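Local coordinates for putative poly(3-hydroxybutyrate) depolymerase LpqC (Bordetella parapertussis 12822, PDB 3D0K), which probably hydrolyses ester bonds, as a serine hydrolase of the alpha/beta-hydrolase fold whose likely substrate is a polyester such as poly(3-hydroxybutyrate), at residues F40-Y50 with D79-F90; Q262-G270 with M289-A299. All coordinates share one frame; numbering follows the deposited sequence. Where two conformers were deposited one is given.

Contact 1. Residues F40-Y50 with D79-F90; sequences FTLNTYRPYGY and DRHKLLIVAPTF
Tyr45 and Ile85 face each other as a hydrogen-bonded pair of two antiparallel strands, 40-46 and 84-89, and their CB atoms touch at 4.0 Å. Beyond CB the tyrosine turns CG anti to its backbone N (chi1 180°), which carries the ring along the sheet toward helix 75-81. There CE2 lies 3.3 Å from Asp79 OD1, which sits at the ring edge, in plane. At the tip, OH gives Asp79 OD1 a very short hydrogen bond of 2.5 Å, with the carboxylate turned 63° from the ring. A water links OD1 onward to Tyr48 N, so one oxygen ties strand, helix end and turn together.

On the same face of the sheet, Asn43 ND2 donates to Thr89 OG1 at 2.8 Å, close to its own amide plane, and Thr89 OG1 in turn donates to Ala87 O at 2.7 Å. Asn43 N reaches that carbonyl from the opposite face of its plane, so two donors grip it. Leu42, Thr44, Val86 and Pro88 occupy the other face, where Leu42 and Val86 meet helix 122-133. At one end of the pair the Phe40 and Phe90 rings form an offset stack (centroids 5.0 Å apart); at the other, Leu84 CB lies over the Tyr50 ring in a CH-pi contact. Antiparallel strands like these, second and fourth in chain order but neighbours in the sheet, belong to the alpha/beta-hydrolase fold.

Contact 2. Residues Q262-G270 with M289-A299; sequences QLQVVPGIG and MPDAAELARLA. With SO4 (sulfate ion), chain J.
Gln264 and Met289, the latter modelled as selenomethionine, come at each other from opposite directions, the methyl CE of Met289 resting 3.7 Å from Gln264 CG. The bend at chi2 (78°) brings SE to the next residue on this side of the strand, 4.3 Å from Val266 CG1, and the further bend at chi3 sets CE on Gln264. The same valine methyl meets Leu295 CD2, the first touch on helix 292-298.

Strand 262-266 is the last strand of the alpha/beta-hydrolase sheet and forms one edge of it, and the C-terminal helix 292-298 lies against the turn that follows. Asp291 is the N-cap of that helix, its OD2 accepting from Glu294 N, while a sulfate, probably from the crystallisation liquor, takes a hydrogen bond from Ala292 N through O3 at 2.9 Å.

Pro267 starts the contact with the turn itself: its ring crosses Leu295, CD to CD1 at 4.1 Å, and its carbonyl O lies 3.5 Å from the same CD1. Gly268, at positive phi (81°) in this type II turn, gives its N-H to the side chain of Asp214 and sets its O against Ala299 CB at 3.4 Å. Ile269 then swings CG1 anti to its carbonyl carbon (chi1 -61°), and CD1 lands on the end of the helix, 3.6 Å from Leu295 O and 3.9 Å from Ala299 CB, with Leu298 CB also beside it.

In the fold
Both contacts are built on the same mixed sheet, with their centres 24 Å apart and their nearest atoms about 8 Å apart, so they do not touch. Contact 1 joins the second and third strands across the sheet; contact 2 sits at the far edge, on strand 262-266, with strands 56-60, 142-147, 168-172 and 209-213 between. Along the chain both segments of 40-50/79-90 come well before residue 262, where contact 2 begins. Between them runs the segment holding a probable nucleophile elbow at Ser148 and a likely acid, Asp216, whereas the candidate histidine, His271, comes immediately after segment 262-270. The presumed active site thus draws on the parallel part of the sheet.

Contact 1. Residues F40-Y50 with D79-F90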
loop_
_atom_site.group_PDB
_atom_site.type_symbol
_atom_site.label_atom_id
_atom_site.label_comp_id
_atom_site.label_asym_id
_atom_site.label_seq_id
_atom_site.Cartn_x
_atom_site.Cartn_y
_atom_site.Cartn_z
ATOM N N PHE A 40 6.725 15.232 3.202
ATOM C CA PHE A 40 6.867 13.908 3.802
ATOM C C PHE A 40 8.270 13.396 3.504
ATOM O O PHE A 40 9.128 14.150 2.991
ATOM C CB PHE A 40 5.770 12.957 3.301
ATOM C CG PHE A 40 5.732 12.804 1.789
ATOM C CD1 PHE A 40 5.102 13.770 0.997
ATOM C CD2 PHE A 40 6.243 11.637 1.172
ATOM C CE1 PHE A 40 5.004 13.630 -0.364
ATOM C CE2 PHE A 40 6.147 11.482 -0.203
ATOM C CZ PHE A 40 5.527 12.476 -0.975
ATOM N N THR A 41 8.513 12.146 3.841
ATOM C CA THR A 41 9.861 11.605 3.796
ATOM C C THR A 41 9.856 10.304 3.003
ATOM O O THR A 41 8.949 9.503 3.153
ATOM C CB THR A 41 10.415 11.341 5.218
ATOM O OG1 THR A 41 10.296 12.544 5.991
ATOM C CG2 THR A 41 11.908 10.897 5.154
ATOM N N LEU A 42 10.864 10.120 2.177
ATOM C CA LEU A 42 11.088 8.822 1.543
ATOM C C LEU A 42 12.175 8.141 2.357
ATOM O O LEU A 42 13.338 8.584 2.358
ATOM C CB LEU A 42 11.511 8.947 0.082
ATOM C CG LEU A 42 10.742 9.918 -0.828
ATOM C CD1 LEU A 42 11.270 9.867 -2.272
ATOM C CD2 LEU A 42 9.276 9.433 -0.768
ATOM N N ASN A 43 11.785 7.130 3.115
ATOM C CA ASN A 43 12.776 6.300 3.803
ATOM C C ASN A 43 13.119 5.203 2.819
ATOM O O ASN A 43 12.281 4.396 2.442
ATOM C CB ASN A 43 12.236 5.738 5.125
ATOM C CG ASN A 43 12.200 6.801 6.194
ATOM O OD1 ASN A 43 13.272 7.276 6.607
ATOM N ND2 ASN A 43 10.980 7.248 6.599
ATOM N N THR A 44 14.358 5.231 2.345
ATOM C CA THR A 44 14.742 4.408 1.212
ATOM C C THR A 44 15.830 3.400 1.580
ATOM O O THR A 44 16.585 3.586 2.567
ATOM C CB THR A 44 15.250 5.290 0.051
ATOM O OG1 THR A 44 16.447 6.007 0.465
ATOM C CG2 THR A 44 14.163 6.248 -0.367
ATOM N N TYR A 45 15.929 2.348 0.769
ATOM C CA TYR A 45 17.112 1.484 0.827
ATOM C C TYR A 45 17.518 1.104 -0.571
ATOM O O TYR A 45 16.697 0.613 -1.373
ATOM C CB TYR A 45 16.867 0.230 1.652
ATOM C CG TYR A 45 18.073 -0.647 1.706
ATOM C CD1 TYR A 45 19.171 -0.291 2.498
ATOM C CD2 TYR A 45 18.105 -1.865 1.012
ATOM C CE1 TYR A 45 20.326 -1.125 2.550
ATOM C CE2 TYR A 45 19.250 -2.706 1.057
ATOM C CZ TYR A 45 20.349 -2.326 1.802
ATOM O OH TYR A 45 21.449 -3.170 1.847
ATOM N N ARG A 46 18.796 1.294 -0.855
ATOM C CA ARG A 46 19.346 0.839 -2.104
ATOM C C ARG A 46 20.462 -0.169 -1.835
ATOM O O ARG A 46 21.433 0.148 -1.147
ATOM C CB ARG A 46 19.907 2.027 -2.914
ATOM C CG ARG A 46 20.592 1.565 -4.176
ATOM C CD ARG A 46 21.024 2.759 -5.001
ATOM N NE ARG A 46 21.735 2.260 -6.166
ATOM C CZ ARG A 46 21.662 2.822 -7.359
ATOM N NH1 ARG A 46 22.303 2.271 -8.368
ATOM N NH2 ARG A 46 20.928 3.936 -7.524
ATOM N N PRO A 47 20.312 -1.413 -2.327
ATOM C CA PRO A 47 21.367 -2.434 -2.089
ATOM C C PRO A 47 22.583 -2.201 -2.970
ATOM O O PRO A 47 22.471 -1.591 -4.040
ATOM C CB PRO A 47 20.724 -3.760 -2.534
ATOM C CG PRO A 47 19.654 -3.362 -3.465
ATOM C CD PRO A 47 19.170 -1.933 -3.093
ATOM N N TYR A 48 23.732 -2.739 -2.570
ATOM C CA TYR A 48 24.835 -2.799 -3.528
ATOM C C TYR A 48 24.393 -3.664 -4.703
ATOM O O TYR A 48 23.679 -4.634 -4.531
ATOM C CB TYR A 48 26.079 -3.384 -2.897
ATOM C CG TYR A 48 26.637 -2.461 -1.860
ATOM C CD1 TYR A 48 27.291 -1.291 -2.234
ATOM C CD2 TYR A 48 26.566 -2.781 -0.515
ATOM C CE1 TYR A 48 27.853 -0.422 -1.293
ATOM C CE2 TYR A 48 27.121 -1.914 0.449
ATOM C CZ TYR A 48 27.759 -0.748 0.038
ATOM O OH TYR A 48 28.284 0.098 0.967
ATOM N N GLY A 49 24.735 -3.227 -5.903
ATOM C CA GLY A 49 24.433 -4.004 -7.058
ATOM C C GLY A 49 23.088 -3.671 -7.660
ATOM O O GLY A 49 22.700 -4.314 -8.637
ATOM N N TYR A 50 22.374 -2.692 -7.089
ATOM C CA TYR A 50 21.158 -2.184 -7.708
ATOM C C TYR A 50 21.493 -1.550 -9.062
ATOM O O TYR A 50 22.407 -0.756 -9.173
ATOM C CB TYR A 50 20.429 -1.176 -6.806
ATOM C CG TYR A 50 19.092 -0.843 -7.428
ATOM C CD1 TYR A 50 18.901 0.369 -8.104
ATOM C CD2 TYR A 50 18.071 -1.793 -7.448
ATOM C CE1 TYR A 50 17.701 0.641 -8.759
ATOM C CE2 TYR A 50 16.859 -1.533 -8.113
ATOM C CZ TYR A 50 16.696 -0.311 -8.760
ATOM O OH TYR A 50 15.512 -0.042 -9.416
ATOM N N ASP A 79 18.601 -6.954 -0.559
ATOM C CA ASP A 79 20.008 -7.399 -0.775
ATOM C C ASP A 79 20.048 -8.651 -1.654
ATOM O O ASP A 79 20.940 -8.791 -2.511
ATOM C CB ASP A 79 20.642 -7.730 0.567
ATOM C CG ASP A 79 21.000 -6.491 1.357
ATOM O OD1 ASP A 79 21.064 -5.390 0.772
ATOM O OD2 ASP A 79 21.219 -6.611 2.583
ATOM N N ARG A 80 19.117 -9.584 -1.416
ATOM C CA ARG A 80 19.075 -10.865 -2.176
ATOM C C ARG A 80 18.628 -10.636 -3.648
ATOM O O ARG A 80 19.265 -11.079 -4.612
ATOM C CB ARG A 80 18.149 -11.857 -1.447
ATOM C CG ARG A 80 18.017 -13.232 -2.104
ATOM C CD ARG A 80 17.878 -14.331 -1.028
ATOM N NE ARG A 80 17.309 -15.577 -1.562
ATOM C CZ ARG A 80 16.010 -15.899 -1.517
ATOM N NH1 ARG A 80 15.115 -15.096 -0.935
ATOM N NH2 ARG A 80 15.609 -17.046 -2.037
ATOM N N HIS A 81 17.565 -9.868 -3.814
ATOM C CA HIS A 81 16.957 -9.686 -5.112
ATOM C C HIS A 81 17.325 -8.418 -5.836
ATOM O O HIS A 81 16.885 -8.243 -6.983
ATOM C CB HIS A 81 15.429 -9.819 -4.998
ATOM C CG HIS A 81 14.993 -11.119 -4.421
ATOM N ND1 HIS A 81 15.115 -12.304 -5.111
ATOM C CD2 HIS A 81 14.467 -11.433 -3.216
ATOM C CE1 HIS A 81 14.683 -13.292 -4.353
ATOM N NE2 HIS A 81 14.261 -12.790 -3.208
ATOM N N LYS A 82 18.128 -7.545 -5.197
ATOM C CA LYS A 82 18.536 -6.237 -5.788
ATOM C C LYS A 82 17.288 -5.370 -6.072
ATOM O O LYS A 82 17.013 -5.008 -7.195
ATOM C CB LYS A 82 19.401 -6.428 -7.026
ATOM C CG LYS A 82 20.639 -7.344 -6.799
ATOM C CD LYS A 82 21.392 -6.903 -5.572
ATOM C CE LYS A 82 22.632 -7.788 -5.342
ATOM N NZ LYS A 82 22.953 -7.755 -3.882
ATOM N N LEU A 83 16.555 -5.057 -5.021
ATOM C CA LEU A 83 15.362 -4.247 -5.136
ATOM C C LEU A 83 15.668 -2.876 -4.581
ATOM O O LEU A 83 16.308 -2.786 -3.534
ATOM C CB LEU A 83 14.266 -4.834 -4.229
ATOM C CG LEU A 83 14.081 -6.361 -4.353
ATOM C CD1 LEU A 83 13.152 -6.876 -3.266
ATOM C CD2 LEU A 83 13.560 -6.682 -5.761
ATOM N N LEU A 84 15.088 -1.830 -5.186
ATOM C CA LEU A 84 15.145 -0.502 -4.582
ATOM C C LEU A 84 13.920 -0.326 -3.659
ATOM O O LEU A 84 12.790 -0.456 -4.094
ATOM C CB LEU A 84 15.124 0.547 -5.680
ATOM C CG LEU A 84 15.150 2.006 -5.173
ATOM C CD1 LEU A 84 16.504 2.307 -4.485
ATOM C CD2 LEU A 84 14.869 2.957 -6.385
ATOM N N ILE A 85 14.149 -0.088 -2.378
ATOM C CA ILE A 85 13.031 0.054 -1.429
ATOM C C ILE A 85 12.700 1.506 -1.167
ATOM O O ILE A 85 13.600 2.281 -0.831
ATOM C CB ILE A 85 13.372 -0.635 -0.059
ATOM C CG1 ILE A 85 13.788 -2.104 -0.281
ATOM C CG2 ILE A 85 12.139 -0.526 0.926
ATOM C CD1 ILE A 85 12.813 -2.998 -1.100
ATOM N N VAL A 86 11.428 1.895 -1.350
ATOM C CA VAL A 86 11.005 3.267 -1.094
ATOM C C VAL A 86 9.796 3.215 -0.187
ATOM O O VAL A 86 8.739 2.659 -0.582
ATOM C CB VAL A 86 10.575 3.978 -2.410
ATOM C CG1 VAL A 86 10.035 5.354 -2.137
ATOM C CG2 VAL A 86 11.779 4.056 -3.410
ATOM N N ALA A 87 9.941 3.815 0.994
ATOM C CA ALA A 87 8.864 3.868 1.966
ATOM C C ALA A 87 8.393 5.326 2.178
ATOM O O ALA A 87 8.966 6.044 3.030
ATOM C CB ALA A 87 9.296 3.214 3.250
ATOM N N PRO A 88 7.376 5.761 1.395
ATOM C CA PRO A 88 6.805 7.093 1.604
ATOM C C PRO A 88 6.215 7.128 3.012
ATOM O O PRO A 88 5.326 6.330 3.329
ATOM C CB PRO A 88 5.703 7.198 0.533
ATOM C CG PRO A 88 6.107 6.141 -0.544
ATOM C CD PRO A 88 6.688 5.029 0.303
ATOM N N THR A 89 6.680 8.095 3.813
ATOM C CA THR A 89 6.429 8.119 5.246
ATOM C C THR A 89 5.682 9.384 5.654
ATOM O O THR A 89 6.185 10.482 5.457
ATOM C CB THR A 89 7.758 8.032 5.985
ATOM O OG1 THR A 89 8.430 6.849 5.532
ATOM C CG2 THR A 89 7.532 7.950 7.464
ATOM N N PHE A 90 4.505 9.204 6.271
ATOM C CA PHE A 90 3.583 10.340 6.547
ATOM C C PHE A 90 3.458 10.480 8.049
ATOM O O PHE A 90 2.833 9.653 8.707
ATOM C CB PHE A 90 2.205 10.085 5.863
ATOM C CG PHE A 90 2.306 9.959 4.364
ATOM C CD1 PHE A 90 2.311 11.083 3.561
ATOM C CD2 PHE A 90 2.481 8.697 3.761
ATOM C CE1 PHE A 90 2.432 10.965 2.195
ATOM C CE2 PHE A 90 2.599 8.556 2.412
ATOM C CZ PHE A 90 2.612 9.697 1.612
HETATM O O HOH W 1 23.551 -4.591 -0.385
#

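Contact 2. Residues Q262-G270 with M289-A299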
loop_
_atom_site.group_PDB
_atom_site.type_symbol
_atom_site.label_atom_id
_atom_site.label_comp_id
_atom_site.label_asym_id
_atom_site.label_seq_id
_atom_site.Cartn_x
_atom_site.Cartn_y
_atom_site.Cartn_z
ATOM N N GLN A 262 -6.893 -11.895 -5.541
ATOM C CA GLN A 262 -6.565 -13.163 -4.945
ATOM C C GLN A 262 -6.474 -12.938 -3.452
ATOM O O GLN A 262 -5.830 -11.978 -3.001
ATOM C CB GLN A 262 -5.211 -13.662 -5.465
ATOM C CG GLN A 262 -5.052 -13.513 -6.996
ATOM C CD GLN A 262 -5.346 -14.793 -7.789
ATOM O OE1 GLN A 262 -4.521 -15.215 -8.621
ATOM N NE2 GLN A 262 -6.497 -15.430 -7.532
ATOM N N LEU A 263 -7.109 -13.823 -2.702
ATOM C CA LEU A 263 -6.993 -13.882 -1.256
ATOM C C LEU A 263 -5.911 -14.894 -0.859
ATOM O O LEU A 263 -6.034 -16.098 -1.127
ATOM C CB LEU A 263 -8.346 -14.241 -0.618
ATOM C CG LEU A 263 -8.301 -14.375 0.924
ATOM C CD1 LEU A 263 -8.007 -13.010 1.606
ATOM C CD2 LEU A 263 -9.586 -14.980 1.543
ATOM N N GLN A 264 -4.847 -14.429 -0.234
ATOM C CA GLN A 264 -3.768 -15.349 0.132
ATOM C C GLN A 264 -3.660 -15.408 1.644
ATOM O O GLN A 264 -3.258 -14.441 2.270
ATOM C CB GLN A 264 -2.438 -14.873 -0.510
ATOM C CG GLN A 264 -1.239 -15.685 -0.023
ATOM C CD GLN A 264 -1.286 -17.119 -0.505
ATOM O OE1 GLN A 264 -1.486 -18.073 0.281
ATOM N NE2 GLN A 264 -1.088 -17.293 -1.803
ATOM N N VAL A 265 -4.086 -16.515 2.261
ATOM C CA VAL A 265 -3.997 -16.629 3.695
ATOM C C VAL A 265 -2.583 -17.032 4.065
ATOM O O VAL A 265 -2.018 -17.936 3.457
ATOM C CB VAL A 265 -4.985 -17.689 4.200
ATOM C CG1 VAL A 265 -4.895 -17.834 5.727
ATOM C CG2 VAL A 265 -6.416 -17.283 3.744
ATOM N N VAL A 266 -2.013 -16.382 5.062
ATOM C CA VAL A 266 -0.715 -16.786 5.612
ATOM C C VAL A 266 -0.893 -17.612 6.919
ATOM O O VAL A 266 -1.276 -17.076 7.956
ATOM C CB VAL A 266 0.204 -15.565 5.834
ATOM C CG1 VAL A 266 1.620 -16.013 6.190
ATOM C CG2 VAL A 266 0.268 -14.695 4.595
ATOM N N PRO A 267 -0.589 -18.928 6.872
ATOM C CA PRO A 267 -0.815 -19.724 8.068
ATOM C C PRO A 267 0.192 -19.397 9.182
ATOM O O PRO A 267 1.424 -19.323 8.942
ATOM C CB PRO A 267 -0.681 -21.185 7.579
ATOM C CG PRO A 267 -0.228 -21.140 6.142
ATOM C CD PRO A 267 -0.010 -19.700 5.759
ATOM N N GLY A 268 -0.343 -19.163 10.375
ATOM C CA GLY A 268 0.468 -18.989 11.585
ATOM C C GLY A 268 1.096 -17.615 11.805
ATOM O O GLY A 268 1.898 -17.457 12.706
ATOM N N ILE A 269 0.740 -16.623 11.002
ATOM C CA ILE A 269 1.269 -15.285 11.145
ATOM C C ILE A 269 0.110 -14.400 11.554
ATOM O O ILE A 269 -0.988 -14.571 11.044
ATOM C CB ILE A 269 1.906 -14.776 9.828
ATOM C CG1 ILE A 269 3.093 -15.671 9.387
ATOM C CG2 ILE A 269 2.431 -13.338 9.957
ATOM C CD1 ILE A 269 4.164 -15.894 10.522
ATOM N N GLY A 270 0.358 -13.452 12.455
ATOM C CA GLY A 270 -0.710 -12.555 12.908
ATOM C C GLY A 270 -0.476 -11.143 12.400
ATOM O O GLY A 270 -0.152 -10.943 11.236
HETATM N N MSE A 289 5.353 -19.526 -1.078
HETATM C CA MSE A 289 5.099 -19.295 0.311
HETATM C C MSE A 289 6.246 -19.920 1.128
HETATM O O MSE A 289 6.690 -21.067 0.838
HETATM C CB MSE A 289 3.720 -19.870 0.656
HETATM C CG MSE A 289 3.312 -19.806 2.090
HETATM SE SE MSE A 289 2.690 -17.984 2.577
HETATM C CE MSE A 289 1.693 -17.596 1.022
ATOM N N PRO A 290 6.779 -19.191 2.129
ATOM C CA PRO A 290 7.779 -19.858 2.993
ATOM C C PRO A 290 7.212 -21.144 3.611
ATOM O O PRO A 290 5.992 -21.261 3.809
ATOM C CB PRO A 290 8.049 -18.817 4.090
ATOM C CG PRO A 290 7.732 -17.529 3.462
ATOM C CD PRO A 290 6.554 -17.800 2.544
ATOM N N ASP A 291 8.073 -22.108 3.918
ATOM C CA ASP A 291 7.560 -23.341 4.501
ATOM C C ASP A 291 7.211 -23.175 6.007
ATOM O O ASP A 291 7.516 -22.138 6.613
ATOM C CB ASP A 291 8.492 -24.528 4.186
ATOM C CG ASP A 291 9.846 -24.439 4.870
ATOM O OD1 ASP A 291 10.814 -25.049 4.331
ATOM O OD2 ASP A 291 9.961 -23.793 5.944
ATOM N N ALA A 292 6.564 -24.185 6.596
ATOM C CA ALA A 292 6.078 -24.089 7.976
ATOM C C ALA A 292 7.179 -23.723 8.970
ATOM O O ALA A 292 6.941 -22.930 9.886
ATOM C CB ALA A 292 5.355 -25.369 8.402
ATOM N N ALA A 293 8.377 -24.271 8.764
ATOM C CA ALA A 293 9.541 -24.008 9.623
ATOM C C ALA A 293 9.952 -22.553 9.561
ATOM O O ALA A 293 10.257 -21.931 10.590
ATOM C CB ALA A 293 10.723 -24.908 9.230
ATOM N N GLU A 294 9.992 -22.004 8.350
ATOM C CA GLU A 294 10.261 -20.590 8.176
ATOM C C GLU A 294 9.147 -19.760 8.787
ATOM O O GLU A 294 9.392 -18.841 9.570
ATOM C CB GLU A 294 10.421 -20.246 6.702
ATOM C CG GLU A 294 11.816 -19.816 6.342
ATOM C CD GLU A 294 12.053 -18.367 6.672
ATOM O OE1 GLU A 294 11.832 -17.542 5.761
ATOM O OE2 GLU A 294 12.434 -18.066 7.832
ATOM N N LEU A 295 7.913 -20.080 8.431
ATOM C CA LEU A 295 6.780 -19.339 9.003
ATOM C C LEU A 295 6.857 -19.344 10.532
ATOM O O LEU A 295 6.715 -18.303 11.155
ATOM C CB LEU A 295 5.450 -19.891 8.517
ATOM C CG LEU A 295 5.213 -19.673 7.025
ATOM C CD1 LEU A 295 3.910 -20.284 6.629
ATOM C CD2 LEU A 295 5.285 -18.184 6.610
ATOM N N ALA A 296 7.141 -20.494 11.129
ATOM C CA ALA A 296 7.311 -20.567 12.587
ATOM C C ALA A 296 8.462 -19.690 13.077
ATOM O O ALA A 296 8.365 -19.070 14.141
ATOM C CB ALA A 296 7.472 -22.023 13.055
ATOM N N ARG A 297 9.529 -19.601 12.283
ATOM C CA ARG A 297 10.646 -18.728 12.601
ATOM C C ARG A 297 10.147 -17.299 12.639
ATOM O O ARG A 297 10.434 -16.568 13.589
ATOM C CB ARG A 297 11.749 -18.861 11.552
ATOM C CG ARG A 297 13.114 -18.360 11.976
ATOM C CD ARG A 297 14.208 -19.187 11.279
ATOM N NE ARG A 297 14.051 -20.639 11.502
ATOM C CZ ARG A 297 13.824 -21.554 10.548
ATOM N NH1 ARG A 297 13.734 -21.199 9.262
ATOM N NH2 ARG A 297 13.700 -22.841 10.881
ATOM N N LEU A 298 9.398 -16.910 11.600
ATOM C CA LEU A 298 8.836 -15.563 11.490
ATOM C C LEU A 298 7.795 -15.251 12.566
ATOM O O LEU A 298 7.707 -14.116 13.006
ATOM C CB LEU A 298 8.269 -15.333 10.087
ATOM C CG LEU A 298 9.324 -15.276 8.987
ATOM C CD1 LEU A 298 8.720 -15.366 7.590
ATOM C CD2 LEU A 298 10.141 -14.006 9.114
ATOM N N ALA A 299 7.034 -16.249 13.004
ATOM C CA ALA A 299 6.011 -16.045 14.040
ATOM C C ALA A 299 6.626 -15.791 15.425
ATOM O O ALA A 299 7.848 -15.898 15.613
ATOM C CB ALA A 299 5.034 -17.222 14.091
HETATM S S SO4 J . 6.357 -27.360 4.629
HETATM O O1 SO4 J . 5.306 -28.353 4.824
HETATM O O2 SO4 J . 5.760 -26.185 3.998
HETATM O O3 SO4 J . 6.917 -26.999 5.930
HETATM O O4 SO4 J . 7.420 -27.902 3.778
#